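Local atomic coordinates of nucleoporin 53 (Pichia guilliermondii, PDB entry 3P3D), a protein that is probably a structural component of the nuclear pore complex and may bind nucleic acid and phospholipid; this piece is its RNA recognition motif domain. Residues A9-Y15 with S63-Y69; Q22-F27 with E81-N87; I33-F37 with F55-F59. All blocks are in the same frame, centred on the assembly; numbering follows the deposited sequence.

Interaction 1. Residues A9-Y15 with S63-Y69; sequences AILVFGY and SWTKITY
I10 and I67 form a hydrogen-bonded antiparallel pair. I10 N gives its hydrogen to I67 O at 2.8 Å, and I67 N returns the bond to I10 O. V12 and T65 do the same: V12 N reaches T65 O at 2.9 Å, and T65 N reaches V12 O. S63 O accepts from G14 N at 2.9 Å. S63 OG donates to Y15 O at 2.6 Å. The other backbone edges pair outward: A9, L11 and F13 with Y96, I94 and G92, K66 and T68 with F59 and L34. The Y15 ring turns back, its CG lodged between backbone N and carbonyl carbon (chi1 51°), and Y15 OH is held by T65 OG1 at 2.6 Å. One ring face takes S63 CA in a CH-pi contact. T68 OG1 and Y69 OH are satisfied by E35 OE2 and F27 O. L11 CD2 lies 3.6 Å from W64 CZ3. I10, V12 and I67 pack on helix 20-27; helix 98-104 covers L11 and W64 on the other face. Strand 9-13, the middle one, and its neighbour 64-68 are typical of the RNA recognition motif. Such strands usually carry RNA-contacting RNP sequences, but here the helix at least partly blocks that face.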
loop_
_atom_site.group_PDB
_atom_site.type_symbol
_atom_site.label_atom_id
_atom_site.label_comp_id
_atom_site.label_asym_id
_atom_site.label_seq_id
_atom_site.Cartn_x
_atom_site.Cartn_y
_atom_site.Cartn_z
ATOM N N ALA A 9 -1.277 4.260 -8.209
ATOM C CA ALA A 9 -0.609 3.856 -6.979
ATOM C C ALA A 9 -1.229 4.580 -5.812
ATOM O O ALA A 9 -1.830 5.642 -5.966
ATOM C CB ALA A 9 0.885 4.152 -7.033
ATOM N N ILE A 10 -1.057 3.986 -4.638
ATOM C CA ILE A 10 -1.541 4.568 -3.410
ATOM C C ILE A 10 -0.393 4.529 -2.445
ATOM O O ILE A 10 0.540 3.713 -2.612
ATOM C CB ILE A 10 -2.785 3.776 -2.843
ATOM C CG1 ILE A 10 -2.427 2.341 -2.457
ATOM C CG2 ILE A 10 -3.935 3.776 -3.849
ATOM C CD1 ILE A 10 -3.585 1.516 -1.923
ATOM N N LEU A 11 -0.463 5.398 -1.443
ATOM C CA LEU A 11 0.337 5.247 -0.229
ATOM C C LEU A 11 -0.491 4.693 0.947
ATOM O O LEU A 11 -1.488 5.292 1.311
ATOM C CB LEU A 11 0.918 6.587 0.131
ATOM C CG LEU A 11 1.927 7.101 -0.908
ATOM C CD1 LEU A 11 2.205 8.568 -0.688
ATOM C CD2 LEU A 11 3.203 6.289 -0.852
ATOM N N VAL A 12 -0.105 3.546 1.518
ATOM C CA VAL A 12 -0.743 3.050 2.749
ATOM C C VAL A 12 0.176 3.323 3.922
ATOM O O VAL A 12 1.379 3.150 3.820
ATOM C CB VAL A 12 -1.160 1.537 2.701
ATOM C CG1 VAL A 12 -1.990 1.229 1.469
ATOM C CG2 VAL A 12 0.030 0.641 2.724
ATOM N N PHE A 13 -0.386 3.753 5.044
ATOM C CA PHE A 13 0.441 4.216 6.158
ATOM C C PHE A 13 -0.219 4.097 7.526
ATOM O O PHE A 13 -1.429 3.951 7.629
ATOM C CB PHE A 13 0.855 5.687 5.915
ATOM C CG PHE A 13 -0.306 6.676 5.890
ATOM C CD1 PHE A 13 -0.738 7.285 7.048
ATOM C CD2 PHE A 13 -0.943 7.003 4.709
ATOM C CE1 PHE A 13 -1.782 8.174 7.038
ATOM C CE2 PHE A 13 -2.008 7.924 4.693
ATOM C CZ PHE A 13 -2.422 8.500 5.849
ATOM N N GLY A 14 0.608 4.200 8.565
ATOM C CA GLY A 14 0.167 4.298 9.957
ATOM C C GLY A 14 0.248 3.005 10.761
ATOM O O GLY A 14 -0.232 2.944 11.886
ATOM N N TYR A 15 0.890 1.986 10.194
ATOM C CA TYR A 15 0.945 0.657 10.793
ATOM C C TYR A 15 2.296 0.476 11.476
ATOM O O TYR A 15 3.288 1.092 11.050
ATOM C CB TYR A 15 0.724 -0.430 9.733
ATOM C CG TYR A 15 1.611 -0.294 8.508
ATOM C CD1 TYR A 15 2.892 -0.824 8.498
ATOM C CD2 TYR A 15 1.174 0.374 7.367
ATOM C CE1 TYR A 15 3.715 -0.688 7.405
ATOM C CE2 TYR A 15 2.000 0.511 6.260
ATOM C CZ TYR A 15 3.266 -0.022 6.295
ATOM O OH TYR A 15 4.112 0.074 5.227
ATOM N N SER A 63 6.377 2.424 8.630
ATOM C CA SER A 63 4.954 2.770 8.659
ATOM C C SER A 63 4.343 3.327 7.355
ATOM O O SER A 63 3.302 3.973 7.397
ATOM C CB SER A 63 4.650 3.722 9.828
ATOM O OG SER A 63 4.928 3.089 11.063
ATOM N N TRP A 64 4.947 3.074 6.203
ATOM C CA TRP A 64 4.281 3.445 4.949
ATOM C C TRP A 64 4.813 2.675 3.755
ATOM O O TRP A 64 5.978 2.327 3.720
ATOM C CB TRP A 64 4.352 4.965 4.688
ATOM C CG TRP A 64 5.700 5.478 4.270
ATOM C CD1 TRP A 64 6.695 5.957 5.089
ATOM C CD2 TRP A 64 6.204 5.572 2.934
ATOM N NE1 TRP A 64 7.778 6.337 4.342
ATOM C CE2 TRP A 64 7.507 6.114 3.016
ATOM C CE3 TRP A 64 5.677 5.260 1.670
ATOM C CZ2 TRP A 64 8.299 6.341 1.882
ATOM C CZ3 TRP A 64 6.458 5.489 0.547
ATOM C CH2 TRP A 64 7.756 6.023 0.658
ATOM N N THR A 65 3.945 2.391 2.791
ATOM C CA THR A 65 4.382 1.779 1.547
ATOM C C THR A 65 3.622 2.366 0.403
ATOM O O THR A 65 2.458 2.703 0.525
ATOM C CB THR A 65 4.100 0.256 1.457
ATOM O OG1 THR A 65 4.400 -0.390 2.697
ATOM C CG2 THR A 65 4.936 -0.350 0.344
ATOM N N LYS A 66 4.274 2.434 -0.735
ATOM C CA LYS A 66 3.573 2.691 -1.960
ATOM C C LYS A 66 3.147 1.347 -2.461
ATOM O O LYS A 66 3.857 0.359 -2.259
ATOM C CB LYS A 66 4.492 3.396 -2.934
ATOM C CG LYS A 66 3.947 3.682 -4.310
ATOM C CD LYS A 66 5.095 4.328 -5.115
ATOM C CE LYS A 66 4.983 4.130 -6.596
ATOM N NZ LYS A 66 3.897 5.014 -7.092
ATOM N N ILE A 67 1.958 1.305 -3.064
ATOM C CA ILE A 67 1.427 0.093 -3.698
ATOM C C ILE A 67 0.876 0.510 -5.047
ATOM O O ILE A 67 0.170 1.484 -5.133
ATOM C CB ILE A 67 0.254 -0.505 -2.882
ATOM C CG1 ILE A 67 0.683 -0.861 -1.458
ATOM C CG2 ILE A 67 -0.350 -1.686 -3.594
ATOM C CD1 ILE A 67 -0.457 -1.512 -0.662
ATOM N N THR A 68 1.170 -0.242 -6.089
ATOM C CA THR A 68 0.781 0.141 -7.421
ATOM C C THR A 68 -0.015 -1.003 -8.011
ATOM O O THR A 68 0.457 -2.144 -8.031
ATOM C CB THR A 68 2.038 0.462 -8.276
ATOM O OG1 THR A 68 2.883 1.338 -7.522
ATOM C CG2 THR A 68 1.676 1.154 -9.626
ATOM N N TYR A 69 -1.221 -0.682 -8.488
ATOM C CA TYR A 69 -2.105 -1.626 -9.151
ATOM C C TYR A 69 -2.021 -1.555 -10.715
ATOM O O TYR A 69 -1.314 -0.715 -11.232
ATOM C CB TYR A 69 -3.538 -1.332 -8.688
ATOM C CG TYR A 69 -3.760 -1.552 -7.210
ATOM C CD1 TYR A 69 -3.939 -2.837 -6.696
ATOM C CD2 TYR A 69 -3.798 -0.476 -6.318
ATOM C CE1 TYR A 69 -4.153 -3.042 -5.335
ATOM C CE2 TYR A 69 -4.030 -0.677 -4.967
ATOM C CZ TYR A 69 -4.198 -1.963 -4.485
ATOM O OH TYR A 69 -4.373 -2.156 -3.134
#

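Interaction 2. Residues Q22-F27 with E81-N87; sequences QVIAYF and ENGAVFN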
loop_
_atom_site.group_PDB
_atom_site.type_symbol
_atom_site.label_atom_id
_atom_site.label_comp_id
_atom_site.label_asym_id
_atom_site.label_seq_id
_atom_site.Cartn_x
_atom_site.Cartn_y
_atom_site.Cartn_z
ATOM N N GLN A 22 1.287 -8.067 6.515
ATOM C CA GLN A 22 -0.139 -8.331 6.677
ATOM C C GLN A 22 -0.946 -7.264 5.939
ATOM O O GLN A 22 -2.020 -7.554 5.379
ATOM C CB GLN A 22 -0.545 -8.339 8.158
ATOM C CG GLN A 22 0.172 -9.373 9.044
ATOM C CD GLN A 22 -0.238 -9.262 10.522
ATOM O OE1 GLN A 22 -1.437 -9.288 10.852
ATOM N NE2 GLN A 22 0.752 -9.104 11.410
ATOM N N VAL A 23 -0.417 -6.034 5.938
ATOM C CA VAL A 23 -1.109 -4.889 5.343
ATOM C C VAL A 23 -1.031 -4.991 3.836
ATOM O O VAL A 23 -2.031 -4.823 3.145
ATOM C CB VAL A 23 -0.508 -3.551 5.789
ATOM C CG1 VAL A 23 -1.131 -2.416 4.995
ATOM C CG2 VAL A 23 -0.697 -3.342 7.311
ATOM N N ILE A 24 0.160 -5.308 3.331
ATOM C CA ILE A 24 0.361 -5.462 1.894
ATOM C C ILE A 24 -0.544 -6.576 1.419
ATOM O O ILE A 24 -1.264 -6.420 0.454
ATOM C CB ILE A 24 1.856 -5.735 1.553
ATOM C CG1 ILE A 24 2.698 -4.486 1.853
ATOM C CG2 ILE A 24 2.045 -6.098 0.056
ATOM C CD1 ILE A 24 4.214 -4.766 1.995
ATOM N N ALA A 25 -0.538 -7.692 2.138
ATOM C CA ALA A 25 -1.366 -8.830 1.784
ATOM C C ALA A 25 -2.836 -8.451 1.706
ATOM O O ALA A 25 -3.551 -8.827 0.770
ATOM C CB ALA A 25 -1.169 -9.942 2.788
ATOM N N TYR A 26 -3.295 -7.704 2.699
ATOM C CA TYR A 26 -4.673 -7.268 2.698
ATOM C C TYR A 26 -4.944 -6.444 1.436
ATOM O O TYR A 26 -5.958 -6.649 0.771
ATOM C CB TYR A 26 -4.972 -6.484 3.977
ATOM C CG TYR A 26 -6.320 -5.813 4.010
ATOM C CD1 TYR A 26 -7.486 -6.543 4.260
ATOM C CD2 TYR A 26 -6.427 -4.454 3.808
ATOM C CE1 TYR A 26 -8.734 -5.916 4.300
ATOM C CE2 TYR A 26 -7.649 -3.818 3.848
ATOM C CZ TYR A 26 -8.792 -4.540 4.099
ATOM O OH TYR A 26 -9.989 -3.868 4.127
ATOM N N PHE A 27 -4.023 -5.544 1.070
ATOM C CA PHE A 27 -4.303 -4.666 -0.073
ATOM C C PHE A 27 -4.309 -5.356 -1.450
ATOM O O PHE A 27 -4.796 -4.775 -2.426
ATOM C CB PHE A 27 -3.424 -3.427 -0.045
ATOM C CG PHE A 27 -3.965 -2.376 0.863
ATOM C CD1 PHE A 27 -3.708 -2.429 2.226
ATOM C CD2 PHE A 27 -4.793 -1.392 0.380
ATOM C CE1 PHE A 27 -4.253 -1.516 3.086
ATOM C CE2 PHE A 27 -5.347 -0.476 1.233
ATOM C CZ PHE A 27 -5.072 -0.531 2.593
ATOM N N GLU A 81 -10.486 2.244 1.765
ATOM C CA GLU A 81 -10.000 1.746 3.067
ATOM C C GLU A 81 -9.367 2.791 3.977
ATOM O O GLU A 81 -8.883 2.461 5.039
ATOM C CB GLU A 81 -8.999 0.624 2.863
ATOM C CG GLU A 81 -9.670 -0.660 2.378
ATOM C CD GLU A 81 -10.825 -1.069 3.273
ATOM O OE1 GLU A 81 -10.565 -1.432 4.437
ATOM O OE2 GLU A 81 -11.986 -0.980 2.822
ATOM N N ASN A 82 -9.367 4.044 3.556
ATOM C CA ASN A 82 -8.849 5.112 4.372
ATOM C C ASN A 82 -9.645 5.265 5.674
ATOM O O ASN A 82 -10.842 5.564 5.654
ATOM C CB ASN A 82 -8.878 6.431 3.589
ATOM C CG ASN A 82 -8.260 7.558 4.360
ATOM O OD1 ASN A 82 -7.157 7.413 4.900
ATOM N ND2 ASN A 82 -8.972 8.694 4.438
ATOM N N GLY A 83 -8.962 5.096 6.794
ATOM C CA GLY A 83 -9.624 5.143 8.091
ATOM C C GLY A 83 -10.048 3.785 8.626
ATOM O O GLY A 83 -10.512 3.684 9.749
ATOM N N ALA A 84 -9.901 2.731 7.844
ATOM C CA ALA A 84 -10.319 1.429 8.293
ATOM C C ALA A 84 -9.450 1.017 9.451
ATOM O O ALA A 84 -8.280 1.344 9.477
ATOM C CB ALA A 84 -10.197 0.400 7.150
ATOM N N VAL A 85 -10.014 0.289 10.409
ATOM C CA VAL A 85 -9.234 -0.282 11.490
ATOM C C VAL A 85 -8.813 -1.660 11.029
ATOM O O VAL A 85 -9.620 -2.408 10.486
ATOM C CB VAL A 85 -10.049 -0.374 12.784
ATOM C CG1 VAL A 85 -9.190 -0.943 13.954
ATOM C CG2 VAL A 85 -10.610 0.980 13.137
ATOM N N PHE A 86 -7.548 -1.993 11.226
ATOM C CA PHE A 86 -7.017 -3.249 10.746
ATOM C C PHE A 86 -6.164 -3.838 11.851
ATOM O O PHE A 86 -5.162 -3.230 12.246
ATOM C CB PHE A 86 -6.171 -3.011 9.497
ATOM C CG PHE A 86 -5.720 -4.259 8.827
ATOM C CD1 PHE A 86 -6.577 -4.967 8.000
ATOM C CD2 PHE A 86 -4.449 -4.716 9.000
ATOM C CE1 PHE A 86 -6.152 -6.124 7.366
ATOM C CE2 PHE A 86 -4.012 -5.864 8.365
ATOM C CZ PHE A 86 -4.871 -6.570 7.544
ATOM N N ASN A 87 -6.565 -5.009 12.356
ATOM C CA ASN A 87 -5.902 -5.625 13.505
ATOM C C ASN A 87 -5.536 -4.587 14.577
ATOM O O ASN A 87 -4.390 -4.533 15.025
ATOM C CB ASN A 87 -4.645 -6.421 13.075
ATOM C CG ASN A 87 -4.964 -7.551 12.068
ATOM O OD1 ASN A 87 -6.137 -7.863 11.808
ATOM N ND2 ASN A 87 -3.910 -8.155 11.489
#
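Y26 and F86 both swing CG away from their own backbone N, with chi1 at 172° and -173°. These torsions send the two rings toward each other, and the side chains run antiparallel and overlap in passing. Y26 sits on the first helix of the RNA recognition motif, 20-27. F86 sits on the short edge strand 85-86, which pairs with strand 89-95. The contact thus ties the helix to the edge of the sheet. F86 CE1 comes over one face of the Y26 ring, near its rim, 3.4 Å from Y26 CG. The planes are inclined at 49°, so the pair is oblique. F86 CZ also reaches Y26 CB at 3.6 Å, and it lies 3.7 Å from Q22 O. V23 CG2 touches F86 CE2 more loosely, at 4.3 Å. Beyond this contact, F86 leans on L91 and M19.

E81 lies at the far end of the Y26 ring. Its side chain is bent at chi2, which brings the carboxylate to the Y26 hydroxyl. E81 CB rests against F27, at 4.1 Å from F27 CZ. F27 itself is buried against I10 and V12 of the central strand. E81 also starts a type II turn that runs to A84, closed by a backbone bond from A84 N to E81 O at 3.0 Å. Y26 OH donates to E81 OE1 over 2.5 Å, arriving from well above the carboxylate plane although E81 OE1 lies at the edge of the tyrosine ring.

Interaction 3. Residues I33-F37 with F55-F59; sequences ILEDF and FVPIF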
loop_
_atom_site.group_PDB
_atom_site.type_symbol
_atom_site.label_atom_id
_atom_site.label_comp_id
_atom_site.label_asym_id
_atom_site.label_seq_id
_atom_site.Cartn_x
_atom_site.Cartn_y
_atom_site.Cartn_z
ATOM N N ILE A 33 -1.068 -6.513 -7.437
ATOM C CA ILE A 33 -0.067 -5.523 -7.083
ATOM C C ILE A 33 1.193 -5.683 -7.965
ATOM O O ILE A 33 1.635 -6.802 -8.225
ATOM C CB ILE A 33 0.243 -5.594 -5.565
ATOM C CG1 ILE A 33 -1.004 -5.136 -4.776
ATOM C CG2 ILE A 33 1.456 -4.722 -5.225
ATOM C CD1 ILE A 33 -0.915 -5.308 -3.279
ATOM N N LEU A 34 1.756 -4.571 -8.426
ATOM C CA LEU A 34 2.884 -4.614 -9.397
ATOM C C LEU A 34 4.245 -4.744 -8.724
ATOM O O LEU A 34 5.111 -5.450 -9.222
ATOM C CB LEU A 34 2.919 -3.380 -10.305
ATOM C CG LEU A 34 1.846 -3.235 -11.383
ATOM C CD1 LEU A 34 2.316 -2.156 -12.338
ATOM C CD2 LEU A 34 1.567 -4.525 -12.152
ATOM N N GLU A 35 4.434 -4.060 -7.602
ATOM C CA GLU A 35 5.617 -4.269 -6.805
ATOM C C GLU A 35 5.786 -5.764 -6.539
ATOM O O GLU A 35 4.789 -6.494 -6.410
ATOM C CB GLU A 35 5.518 -3.514 -5.477
ATOM C CG GLU A 35 5.700 -2.011 -5.561
ATOM C CD GLU A 35 4.447 -1.240 -5.971
ATOM O OE1 GLU A 35 3.368 -1.863 -6.131
ATOM O OE2 GLU A 35 4.547 -0.002 -6.159
ATOM N N ASP A 36 7.046 -6.201 -6.453
ATOM C CA ASP A 36 7.423 -7.587 -6.118
ATOM C C ASP A 36 7.660 -7.770 -4.612
ATOM O O ASP A 36 8.781 -8.111 -4.194
ATOM C CB ASP A 36 8.694 -8.007 -6.888
ATOM C CG ASP A 36 9.111 -9.485 -6.624
ATOM O OD1 ASP A 36 8.241 -10.345 -6.284
ATOM O OD2 ASP A 36 10.326 -9.788 -6.760
ATOM N N PHE A 37 6.622 -7.559 -3.793
ATOM C CA PHE A 37 6.743 -7.811 -2.348
ATOM C C PHE A 37 6.831 -9.319 -2.113
ATOM O O PHE A 37 6.135 -10.107 -2.767
ATOM C CB PHE A 37 5.563 -7.228 -1.552
ATOM C CG PHE A 37 5.457 -5.737 -1.631
ATOM C CD1 PHE A 37 6.366 -4.931 -0.982
ATOM C CD2 PHE A 37 4.451 -5.136 -2.366
ATOM C CE1 PHE A 37 6.274 -3.553 -1.066
ATOM C CE2 PHE A 37 4.351 -3.768 -2.447
ATOM C CZ PHE A 37 5.263 -2.976 -1.796
ATOM N N PHE A 55 7.689 -4.282 -14.121
ATOM C CA PHE A 55 8.491 -3.942 -12.949
ATOM C C PHE A 55 8.270 -2.497 -12.479
ATOM O O PHE A 55 8.613 -1.536 -13.189
ATOM C CB PHE A 55 9.992 -4.155 -13.220
ATOM C CG PHE A 55 10.856 -3.988 -11.989
ATOM C CD1 PHE A 55 11.240 -5.092 -11.237
ATOM C CD2 PHE A 55 11.246 -2.721 -11.554
ATOM C CE1 PHE A 55 12.018 -4.938 -10.081
ATOM C CE2 PHE A 55 12.031 -2.558 -10.401
ATOM C CZ PHE A 55 12.412 -3.667 -9.664
ATOM N N VAL A 56 7.696 -2.361 -11.280
ATOM C CA VAL A 56 7.758 -1.112 -10.535
ATOM C C VAL A 56 8.649 -1.351 -9.337
ATOM O O VAL A 56 8.654 -2.449 -8.778
ATOM C CB VAL A 56 6.393 -0.616 -10.048
ATOM C CG1 VAL A 56 5.492 -0.320 -11.225
ATOM C CG2 VAL A 56 5.761 -1.624 -9.109
ATOM N N PRO A 57 9.413 -0.328 -8.943
ATOM C CA PRO A 57 10.300 -0.452 -7.797
ATOM C C PRO A 57 9.570 -0.145 -6.505
ATOM O O PRO A 57 8.619 0.632 -6.495
ATOM C CB PRO A 57 11.365 0.611 -8.067
ATOM C CG PRO A 57 10.604 1.695 -8.816
ATOM C CD PRO A 57 9.438 1.030 -9.518
ATOM N N ILE A 58 10.043 -0.744 -5.423
ATOM C CA ILE A 58 9.414 -0.619 -4.121
ATOM C C ILE A 58 9.832 0.676 -3.441
ATOM O O ILE A 58 11.011 0.906 -3.209
ATOM C CB ILE A 58 9.800 -1.808 -3.222
ATOM C CG1 ILE A 58 9.250 -3.107 -3.823
ATOM C CG2 ILE A 58 9.314 -1.595 -1.797
ATOM C CD1 ILE A 58 9.664 -4.361 -3.076
ATOM N N PHE A 59 8.852 1.524 -3.145
ATOM C CA PHE A 59 9.044 2.668 -2.280
ATOM C C PHE A 59 8.329 2.408 -0.975
ATOM O O PHE A 59 7.110 2.204 -0.961
ATOM C CB PHE A 59 8.488 3.926 -2.915
ATOM C CG PHE A 59 9.410 4.550 -3.889
ATOM C CD1 PHE A 59 10.608 5.114 -3.454
ATOM C CD2 PHE A 59 9.103 4.575 -5.244
ATOM C CE1 PHE A 59 11.489 5.695 -4.347
ATOM C CE2 PHE A 59 9.980 5.165 -6.156
ATOM C CZ PHE A 59 11.176 5.730 -5.701
#
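V56 and E35 make the closest approach, and it is apolar against polar. V56 CG2 stands 3.2 Å from E35 N and 3.4 Å from E35 CD. E35 is folded back at chi2 (82°), which curls its chain round this methyl. L34 joins from beside it. L34 CB meets V56 CG2 at 3.5 Å, and L34 CD1 lies 3.8 Å from V56 CG1. L34 and V56 run roughly perpendicular.

A second apolar group gathers round I58. I58 CG2 touches F37 CE1 at 3.7 Å, with the methyl coming obliquely to the ring. I58 CD1 approaches F37 CD1 at 3.9 Å, and I58 CG1 lies 4.1 Å from E35 CG. F37 is buried and also leans on T65, while I58 is exposed.

Both segments belong to the long connection between helix 20-27 and strand 60-61 of the RNA recognition motif. They have no regular helix or strand. Their contact folds this connection back on itself, beside strand 64-68.

Polar contacts run elsewhere, and no hydrogen bond crosses between the segments. E35 OE2 is bonded to T68 OG1. With an alanine here in place of the glutamate, T68 OG1 would probably lose its carboxylate partner and a gap would be likely to open beside V56 CG2. D36 OD1 forms a salt bridge with R41. The L34 backbone bonds to that of T68. Within 33-37, F37 N makes a weak bond to E35 O, at 3.4 Å.

Overall arrangement
The contacts share one RNA recognition motif domain. Interaction 1 lies near its centre, on the central strand 9-13 and its neighbour 64-68. Interaction 2 sits about 10 Å away and interaction 3 about 11 Å away, centre to centre. The latter two are about 18 Å apart, on opposite sides of the chain's centre. Along the chain, the segments of interactions 1 and 2 alternate, and interaction 3 is nested inside both loops. F27 links interactions 1 and 2, by packing on I10, V12 and I67 and by its O bonding to Y69 OH. T68 links 1 and 3, through L34 and E35. I24 meets F37, joining 2 and 3. Helix 20-27 and the loop therefore pack against the sheet, joined by F27, I33 and F37.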